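Local coordinates for tailspike protein (Siphovirus 9NA, PDB 3RIQ) that probably binds the lipopolysaccharide of Salmonella as the phage's receptor and cleaves its O-antigen chain as an endorhamnosidase, at residues S259-R264 with N283-S288; D294-A299 with Q305-H310; I517-G522 with L527-K532. All blocks are in the same frame, centred on the assembly; numbering follows the deposited sequence.

Contact 1 (S259-R264 with N283-S288)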
loop_
_atom_site.group_PDB
_atom_site.type_symbol
_atom_site.label_atom_id
_atom_site.label_comp_id
_atom_site.label_asym_id
_atom_site.label_seq_id
_atom_site.Cartn_x
_atom_site.Cartn_y
_atom_site.Cartn_z
ATOM N N SER A 259 5.427 -29.526 -18.894
ATOM C CA SER A 259 5.487 -28.135 -18.424
ATOM C C SER A 259 5.206 -28.024 -16.919
ATOM O O SER A 259 4.198 -28.564 -16.426
ATOM C CB SER A 259 4.476 -27.255 -19.183
ATOM O OG SER A 259 4.546 -25.921 -18.673
ATOM N N ALA A 260 6.093 -27.318 -16.219
ATOM C CA ALA A 260 6.027 -27.115 -14.784
ATOM C C ALA A 260 5.609 -25.681 -14.444
ATOM O O ALA A 260 5.775 -25.210 -13.313
ATOM C CB ALA A 260 7.429 -27.402 -14.183
ATOM N N ARG A 261 5.124 -24.971 -15.451
ATOM C CA ARG A 261 4.783 -23.548 -15.353
ATOM C C ARG A 261 3.529 -23.322 -14.510
ATOM O O ARG A 261 2.932 -24.265 -13.996
ATOM C CB ARG A 261 4.613 -22.985 -16.757
ATOM C CG ARG A 261 5.924 -23.039 -17.575
ATOM C CD ARG A 261 5.622 -22.635 -19.008
ATOM N NE ARG A 261 6.800 -22.593 -19.890
ATOM C CZ ARG A 261 7.275 -23.626 -20.587
ATOM N NH1 ARG A 261 6.708 -24.836 -20.497
ATOM N NH2 ARG A 261 8.321 -23.447 -21.393
ATOM N N ASN A 262 3.133 -22.061 -14.349
ATOM C CA ASN A 262 2.079 -21.682 -13.405
ATOM C C ASN A 262 1.291 -20.486 -13.885
ATOM O O ASN A 262 1.850 -19.627 -14.562
ATOM C CB ASN A 262 2.678 -21.364 -12.023
ATOM C CG ASN A 262 3.513 -22.502 -11.492
ATOM O OD1 ASN A 262 2.996 -23.375 -10.781
ATOM N ND2 ASN A 262 4.822 -22.513 -11.836
ATOM N N TYR A 263 0.023 -20.420 -13.469
ATOM C CA TYR A 263 -0.940 -19.436 -13.947
ATOM C C TYR A 263 -1.830 -18.927 -12.856
ATOM O O TYR A 263 -2.159 -19.662 -11.907
ATOM C CB TYR A 263 -1.876 -20.057 -15.031
ATOM C CG TYR A 263 -1.172 -20.343 -16.340
ATOM C CD1 TYR A 263 -1.195 -19.415 -17.389
ATOM C CD2 TYR A 263 -0.470 -21.537 -16.535
ATOM C CE1 TYR A 263 -0.520 -19.650 -18.583
ATOM C CE2 TYR A 263 0.192 -21.793 -17.730
ATOM C CZ TYR A 263 0.164 -20.833 -18.755
ATOM O OH TYR A 263 0.817 -21.061 -19.920
ATOM N N ARG A 264 -2.214 -17.656 -12.968
ATOM C CA ARG A 264 -3.330 -17.139 -12.173
ATOM C C ARG A 264 -3.202 -17.287 -10.646
ATOM O O ARG A 264 -4.140 -17.719 -9.950
ATOM C CB ARG A 264 -4.666 -17.725 -12.701
ATOM C CG ARG A 264 -4.951 -17.187 -14.113
ATOM C CD ARG A 264 -6.266 -17.692 -14.695
ATOM N NE ARG A 264 -6.321 -19.137 -14.910
ATOM C CZ ARG A 264 -7.187 -19.740 -15.732
ATOM N NH1 ARG A 264 -8.098 -19.024 -16.389
ATOM N NH2 ARG A 264 -7.153 -21.056 -15.882
ATOM N N ASN A 283 8.496 -16.001 -13.101
ATOM C CA ASN A 283 8.668 -16.260 -14.525
ATOM C C ASN A 283 8.135 -17.634 -14.908
ATOM O O ASN A 283 8.127 -18.567 -14.077
ATOM C CB ASN A 283 10.161 -16.191 -14.888
ATOM C CG ASN A 283 10.686 -14.758 -14.918
ATOM O OD1 ASN A 283 10.822 -14.155 -15.998
ATOM N ND2 ASN A 283 10.970 -14.196 -13.742
ATOM N N ALA A 284 7.753 -17.789 -16.173
ATOM C CA ALA A 284 7.254 -19.080 -16.688
ATOM C C ALA A 284 8.177 -19.678 -17.758
ATOM O O ALA A 284 8.312 -20.892 -17.803
ATOM C CB ALA A 284 5.833 -18.918 -17.233
ATOM N N ASP A 285 8.798 -18.839 -18.600
ATOM C CA ASP A 285 9.789 -19.308 -19.578
ATOM C C ASP A 285 11.186 -18.859 -19.161
ATOM O O ASP A 285 11.359 -17.741 -18.619
ATOM C CB ASP A 285 9.486 -18.727 -20.968
ATOM C CG ASP A 285 8.252 -19.311 -21.611
ATOM O OD1 ASP A 285 7.963 -20.519 -21.405
ATOM O OD2 ASP A 285 7.540 -18.542 -22.306
ATOM N N THR A 286 12.202 -19.668 -19.458
ATOM C CA THR A 286 13.577 -19.268 -19.174
ATOM C C THR A 286 14.525 -19.914 -20.190
ATOM O O THR A 286 14.198 -20.952 -20.774
ATOM C CB THR A 286 14.007 -19.622 -17.730
ATOM O OG1 THR A 286 15.233 -18.965 -17.422
ATOM C CG2 THR A 286 14.204 -21.124 -17.528
ATOM N N GLY A 287 15.674 -19.276 -20.441
ATOM C CA GLY A 287 16.664 -19.845 -21.372
ATOM C C GLY A 287 16.184 -19.745 -22.813
ATOM O O GLY A 287 15.379 -18.856 -23.141
ATOM N N SER A 288 16.649 -20.659 -23.667
ATOM C CA SER A 288 16.340 -20.616 -25.102
ATOM C C SER A 288 15.002 -21.247 -25.393
ATOM O O SER A 288 14.641 -22.237 -24.754
ATOM C CB SER A 288 17.414 -21.367 -25.908
ATOM O OG SER A 288 18.707 -20.856 -25.615
HETATM O O HOH W 1 5.546 -20.423 -14.059
#
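Arg261 reaches across to Asp285 and takes hold of one carboxylate oxygen with two nitrogens. Arg261 NE lies 2.8 Å from Asp285 OD1 and Arg261 NH2 2.9 Å from the same atom, a side-on salt bridge in which both donors converge on OD1 nearly along its C-O axis. The guanidinium and carboxylate planes stand 77° apart, with OD1 at the guanidinium edge, tilted from its plane. The arginine chain is extended from CG to NE and runs tight over the backbone of Ala284: Arg261 CG comes within 3.2 Å of Ala284 O, while the methyl CB of Ala284 rests 4.1 Å from Arg261 CD. The far corner of the guanidinium is pinned as well, since Arg261 NH1 gives a nearly in-plane bond of 3.0 Å to Ser259 OG and also pairs with Glu254.

Beside this close-packed half the contact is looser. Asn262 does not touch the 283-288 segment directly; a water bridges instead, accepting from Asn262 ND2 at 3.1 Å and donating to Asn283 O at 3.2 Å. Asp285 OD2, meanwhile, is taken by Arg292 and by the backbone N of Phe304. This buried network joins loops on neighbouring coils of the parallel beta-helix, with Asp285 clasped between two arginines and the Arg261 guanidinium fixed in rotation by bonds from NE, NH2 and NH1.

Contact 2 (D294-A299 with Q305-H310)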
loop_
_atom_site.group_PDB
_atom_site.type_symbol
_atom_site.label_atom_id
_atom_site.label_comp_id
_atom_site.label_asym_id
_atom_site.label_seq_id
_atom_site.Cartn_x
_atom_site.Cartn_y
_atom_site.Cartn_z
ATOM N N ASP A 294 2.368 -29.976 -22.962
ATOM C CA ASP A 294 1.124 -29.915 -22.162
ATOM C C ASP A 294 0.952 -28.471 -21.603
ATOM O O ASP A 294 0.696 -28.234 -20.411
ATOM C CB ASP A 294 1.103 -30.981 -21.049
ATOM C CG ASP A 294 1.132 -32.401 -21.589
ATOM O OD1 ASP A 294 0.561 -32.660 -22.682
ATOM O OD2 ASP A 294 1.731 -33.260 -20.920
ATOM N N ASP A 295 1.133 -27.504 -22.503
ATOM C CA ASP A 295 0.986 -26.094 -22.197
ATOM C C ASP A 295 0.762 -25.420 -23.550
ATOM O O ASP A 295 0.790 -26.080 -24.620
ATOM C CB ASP A 295 2.250 -25.548 -21.495
ATOM C CG ASP A 295 1.957 -24.406 -20.534
ATOM O OD1 ASP A 295 1.082 -23.580 -20.835
ATOM O OD2 ASP A 295 2.633 -24.334 -19.470
ATOM N N TYR A 296 0.581 -24.103 -23.549
ATOM C CA TYR A 296 0.458 -23.395 -24.825
ATOM C C TYR A 296 1.703 -23.557 -25.699
ATOM O O TYR A 296 2.840 -23.529 -25.199
ATOM C CB TYR A 296 0.251 -21.896 -24.603
ATOM C CG TYR A 296 -1.065 -21.512 -23.959
ATOM C CD1 TYR A 296 -2.267 -21.563 -24.680
ATOM C CD2 TYR A 296 -1.115 -21.102 -22.635
ATOM C CE1 TYR A 296 -3.478 -21.199 -24.112
ATOM C CE2 TYR A 296 -2.335 -20.733 -22.048
ATOM C CZ TYR A 296 -3.510 -20.794 -22.793
ATOM O OH TYR A 296 -4.725 -20.449 -22.218
ATOM N N THR A 297 1.484 -23.725 -27.004
ATOM C CA THR A 297 2.596 -23.854 -27.947
ATOM C C THR A 297 3.318 -22.510 -28.181
ATOM O O THR A 297 2.756 -21.434 -27.896
ATOM C CB THR A 297 2.126 -24.394 -29.305
ATOM O OG1 THR A 297 1.271 -23.435 -29.917
ATOM C CG2 THR A 297 1.366 -25.707 -29.129
ATOM N N LEU A 298 4.529 -22.580 -28.745
ATOM C CA LEU A 298 5.239 -21.376 -29.171
ATOM C C LEU A 298 4.421 -20.567 -30.185
ATOM O O LEU A 298 4.434 -19.327 -30.181
ATOM C CB LEU A 298 6.607 -21.729 -29.759
ATOM C CG LEU A 298 7.606 -22.360 -28.793
ATOM C CD1 LEU A 298 8.863 -22.805 -29.560
ATOM C CD2 LEU A 298 7.957 -21.426 -27.634
ATOM N N ALA A 299 3.685 -21.256 -31.059
ATOM C CA ALA A 299 2.881 -20.554 -32.042
ATOM C C ALA A 299 1.701 -19.807 -31.408
ATOM O O ALA A 299 1.308 -18.726 -31.881
ATOM C CB ALA A 299 2.392 -21.505 -33.095
ATOM N N GLN A 305 5.957 -14.761 -23.196
ATOM C CA GLN A 305 4.669 -14.051 -23.376
ATOM C C GLN A 305 3.427 -14.900 -23.063
ATOM O O GLN A 305 2.326 -14.639 -23.573
ATOM C CB GLN A 305 4.598 -13.448 -24.790
ATOM C CG GLN A 305 5.756 -12.511 -25.069
ATOM C CD GLN A 305 5.666 -11.795 -26.398
ATOM O OE1 GLN A 305 4.803 -12.079 -27.236
ATOM N NE2 GLN A 305 6.596 -10.862 -26.610
ATOM N N LEU A 306 3.581 -15.912 -22.208
ATOM C CA LEU A 306 2.402 -16.699 -21.828
ATOM C C LEU A 306 1.410 -15.826 -21.072
ATOM O O LEU A 306 1.836 -14.943 -20.309
ATOM C CB LEU A 306 2.815 -17.896 -20.942
ATOM C CG LEU A 306 3.562 -19.012 -21.688
ATOM C CD1 LEU A 306 4.298 -19.970 -20.728
ATOM C CD2 LEU A 306 2.567 -19.768 -22.610
ATOM N N PRO A 307 0.096 -16.106 -21.197
ATOM C CA PRO A 307 -0.884 -15.296 -20.484
ATOM C C PRO A 307 -1.056 -15.748 -19.023
ATOM O O PRO A 307 -2.067 -16.319 -18.625
ATOM C CB PRO A 307 -2.149 -15.460 -21.333
ATOM C CG PRO A 307 -2.067 -16.939 -21.798
ATOM C CD PRO A 307 -0.558 -17.129 -22.049
ATOM N N THR A 308 -0.028 -15.501 -18.235
ATOM C CA THR A 308 -0.011 -16.004 -16.863
ATOM C C THR A 308 -1.049 -15.338 -15.963
ATOM O O THR A 308 -1.550 -15.994 -15.047
ATOM C CB THR A 308 1.397 -15.926 -16.262
ATOM O OG1 THR A 308 1.957 -14.620 -16.511
ATOM C CG2 THR A 308 2.300 -16.978 -16.926
ATOM N N GLN A 309 -1.350 -14.041 -16.174
ATOM C CA GLN A 309 -2.428 -13.356 -15.401
ATOM C C GLN A 309 -2.235 -13.486 -13.890
ATOM O O GLN A 309 -3.193 -13.695 -13.161
ATOM C CB GLN A 309 -3.812 -13.921 -15.771
ATOM C CG GLN A 309 -4.297 -13.596 -17.205
ATOM C CD GLN A 309 -5.826 -13.741 -17.307
ATOM O OE1 GLN A 309 -6.583 -12.909 -16.767
ATOM N NE2 GLN A 309 -6.283 -14.798 -17.949
ATOM N N HIS A 310 -0.999 -13.377 -13.409
ATOM C CA HIS A 310 -0.781 -13.320 -11.973
ATOM C C HIS A 310 -1.154 -11.932 -11.450
ATOM O O HIS A 310 -1.170 -10.934 -12.194
ATOM C CB HIS A 310 0.678 -13.625 -11.630
ATOM C CG HIS A 310 1.129 -14.997 -12.036
ATOM N ND1 HIS A 310 0.522 -16.151 -11.582
ATOM C CD2 HIS A 310 2.194 -15.391 -12.777
ATOM C CE1 HIS A 310 1.176 -17.200 -12.060
ATOM N NE2 HIS A 310 2.191 -16.767 -12.797
#
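Tyr296 lays its CB and the CD2-CE2 side of its ring against Leu306 and Pro307. The methyl CD2 of Leu306 touches Tyr296 CB at 3.7 Å and Tyr296 CD2 at 3.9 Å, meeting the ring obliquely. Further out along the same side, Pro307 CG approaches Tyr296 CE2 to 3.8 Å, again at a slant. Tyr296 CG is turned opposite its own carbonyl carbon (chi1 -67°), which brings that side of the ring alongside the leucine methyl and the proline. An inverse gamma turn runs from Leu306 to Thr308 with Pro307 at its centre.

Asp295 OD1 accepts the N-H of Tyr296 N at 2.8 Å through its anti lone pair. That oxygen also bonds Tyr263 OH, and Asp295 OD2 is held by Ser259, so the carboxylate has partners at both oxygens. No hydrogen bond crosses between the two segments.

Both belong to the long excursion between strands 281-282 and 311-318 of the beta-helix; the partly buried apolar patch lies where that excursion doubles back, with Tyr263 and Arg261 of the loop before strand 266-273 packed against it.

Contact 3 (I517-G522 with L527-K532)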
loop_
_atom_site.group_PDB
_atom_site.type_symbol
_atom_site.label_atom_id
_atom_site.label_comp_id
_atom_site.label_asym_id
_atom_site.label_seq_id
_atom_site.Cartn_x
_atom_site.Cartn_y
_atom_site.Cartn_z
ATOM N N ILE A 517 8.179 41.701 -36.593
ATOM C CA ILE A 517 9.497 42.188 -37.063
ATOM C C ILE A 517 10.632 41.300 -36.584
ATOM O O ILE A 517 10.490 40.551 -35.602
ATOM C CB ILE A 517 9.757 43.672 -36.624
ATOM C CG1 ILE A 517 9.851 43.780 -35.082
ATOM C CG2 ILE A 517 8.632 44.592 -37.188
ATOM C CD1 ILE A 517 10.335 45.146 -34.593
ATOM N N GLY A 518 11.770 41.384 -37.272
ATOM C CA GLY A 518 12.997 40.723 -36.811
ATOM C C GLY A 518 14.159 41.621 -37.161
ATOM O O GLY A 518 14.169 42.229 -38.238
ATOM N N PHE A 519 15.114 41.743 -36.238
ATOM C CA PHE A 519 16.321 42.506 -36.508
ATOM C C PHE A 519 17.396 41.628 -37.160
ATOM O O PHE A 519 17.469 40.421 -36.929
ATOM C CB PHE A 519 16.900 43.097 -35.222
ATOM C CG PHE A 519 16.063 44.215 -34.614
ATOM C CD1 PHE A 519 14.935 43.956 -33.826
ATOM C CD2 PHE A 519 16.441 45.547 -34.816
ATOM C CE1 PHE A 519 14.205 45.035 -33.255
ATOM C CE2 PHE A 519 15.727 46.601 -34.242
ATOM C CZ PHE A 519 14.601 46.341 -33.480
ATOM N N PHE A 520 18.232 42.251 -37.979
ATOM C CA PHE A 520 19.359 41.540 -38.560
ATOM C C PHE A 520 20.470 42.497 -38.937
ATOM O O PHE A 520 20.250 43.711 -39.081
ATOM C CB PHE A 520 18.921 40.721 -39.792
ATOM C CG PHE A 520 18.517 41.569 -40.976
ATOM C CD1 PHE A 520 17.206 42.058 -41.098
ATOM C CD2 PHE A 520 19.452 41.861 -41.981
ATOM C CE1 PHE A 520 16.856 42.833 -42.225
ATOM C CE2 PHE A 520 19.112 42.630 -43.082
ATOM C CZ PHE A 520 17.823 43.098 -43.228
ATOM N N PHE A 521 21.663 41.940 -39.078
ATOM C CA PHE A 521 22.815 42.686 -39.598
ATOM C C PHE A 521 23.041 42.457 -41.087
ATOM O O PHE A 521 23.084 41.315 -41.544
ATOM C CB PHE A 521 24.073 42.331 -38.820
ATOM C CG PHE A 521 24.084 42.858 -37.404
ATOM C CD1 PHE A 521 23.746 42.026 -36.321
ATOM C CD2 PHE A 521 24.410 44.193 -37.152
ATOM C CE1 PHE A 521 23.753 42.519 -34.996
ATOM C CE2 PHE A 521 24.406 44.698 -35.829
ATOM C CZ PHE A 521 24.073 43.852 -34.754
ATOM N N GLY A 522 23.219 43.562 -41.816
ATOM C CA GLY A 522 23.488 43.561 -43.254
ATOM C C GLY A 522 24.941 43.223 -43.553
ATOM O O GLY A 522 25.714 42.933 -42.637
ATOM N N LEU A 527 22.649 47.573 -38.899
ATOM C CA LEU A 527 21.471 47.028 -38.222
ATOM C C LEU A 527 20.194 47.442 -38.962
ATOM O O LEU A 527 20.014 48.623 -39.284
ATOM C CB LEU A 527 21.409 47.473 -36.752
ATOM C CG LEU A 527 20.263 46.846 -35.921
ATOM C CD1 LEU A 527 20.460 45.341 -35.693
ATOM C CD2 LEU A 527 20.131 47.538 -34.573
ATOM N N ARG A 528 19.333 46.453 -39.224
ATOM C CA ARG A 528 18.120 46.643 -39.991
ATOM C C ARG A 528 16.981 45.870 -39.369
ATOM O O ARG A 528 17.200 44.923 -38.578
ATOM C CB ARG A 528 18.336 46.144 -41.424
ATOM C CG ARG A 528 19.294 47.017 -42.223
ATOM C CD ARG A 528 19.475 46.514 -43.632
ATOM N NE ARG A 528 20.525 47.310 -44.259
ATOM C CZ ARG A 528 21.325 46.881 -45.231
ATOM N NH1 ARG A 528 21.208 45.644 -45.710
ATOM N NH2 ARG A 528 22.261 47.695 -45.713
ATOM N N ILE A 529 15.766 46.262 -39.759
ATOM C CA ILE A 529 14.555 45.592 -39.304
ATOM C C ILE A 529 13.834 45.081 -40.528
ATOM O O ILE A 529 13.516 45.877 -41.407
ATOM C CB ILE A 529 13.616 46.571 -38.552
ATOM C CG1 ILE A 529 14.326 47.169 -37.320
ATOM C CG2 ILE A 529 12.265 45.882 -38.199
ATOM C CD1 ILE A 529 13.552 48.331 -36.672
ATOM N N LEU A 530 13.575 43.772 -40.592
ATOM C CA LEU A 530 12.615 43.250 -41.569
ATOM C C LEU A 530 11.231 43.319 -40.927
ATOM O O LEU A 530 11.027 42.797 -39.817
ATOM C CB LEU A 530 12.960 41.808 -41.937
ATOM C CG LEU A 530 12.024 41.157 -42.952
ATOM C CD1 LEU A 530 12.100 41.831 -44.348
ATOM C CD2 LEU A 530 12.348 39.683 -43.072
ATOM N N ALA A 531 10.274 43.955 -41.601
ATOM C CA ALA A 531 8.917 44.096 -41.046
ATOM C C ALA A 531 7.926 43.390 -41.926
ATOM O O ALA A 531 7.831 43.714 -43.118
ATOM C CB ALA A 531 8.546 45.540 -40.958
ATOM N N LYS A 532 7.167 42.464 -41.332
ATOM C CA LYS A 532 6.052 41.824 -42.013
ATOM C C LYS A 532 4.779 42.565 -41.597
ATOM O O LYS A 532 4.337 42.469 -40.462
ATOM C CB LYS A 532 5.993 40.336 -41.640
ATOM C CG LYS A 532 4.985 39.536 -42.511
ATOM C CD LYS A 532 5.060 38.033 -42.255
ATOM C CE LYS A 532 4.161 37.258 -43.246
ATOM N NZ LYS A 532 4.365 35.769 -43.199
#
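With chi1 at 68°, Phe520 has its CG wedged between its backbone N and carbonyl carbon, which folds the ring onto the partner strand beneath Arg528. Arg528 CB stands over one face of that ring, 3.9 Å from the centroid of Phe520, in a CH-pi contact displaced toward the rim. The arginine chain runs on extended, Arg528 CD 3.8 Å from Phe520 CZ, until its guanidinium lays a face over Gly522 CA. At Leu527 the side chain turns opposite its backbone N (chi1 -175°) and sets Leu527 CD1 over a face of Phe521, 4.1 Å from the ring centroid.

These residues form a beta hairpin of strands 516-521 and 527-532, its antiparallel register fixed by two hydrogen-bonded pairs. Gly518 and Leu530 bond each other both ways, as do Phe520 and Arg528, with Phe520 N to Arg528 O at 2.9 Å. Strand 538-542 is the third strand within the chain, and at Ile517 the sheet continues into a strand of the second subunit.

Phe520, Arg528 and Leu530 share one face; Leu527 and Phe521 lie on the other with Phe519, Ile529 and Ile517. There Phe519 and Ile529 run abreast out of the sheet, Phe519 CE2 3.4 Å from Ile529 CG1, and Ile517 CB meets Ile529 CG2 at 3.7 Å. Ile499 of the second subunit packs on Ile517 and Phe519, and Ile517 of the third subunit on Phe519 and Leu527.

Contacts 1 and 2 are neighbours, their centres about 8 Å apart. Contact 1 joins two loops, contact 2 two parts of one, the same loop that supplies 283-288. Contact 1 is buried and built on charge, whereas contact 2 is partly buried and apolar; Asp295 joins them through Ser259 and Tyr263. No other subunit touches the segments of either one. Contact 3, also buried, stands alone near the C-terminal end of the chain, its centre about 69 Å from that of contact 1 and about 67 Å from that of contact 2. There regular strand pairing replaces loop packing, far more surface is buried, and one face is consistent with a part in holding the trimer together.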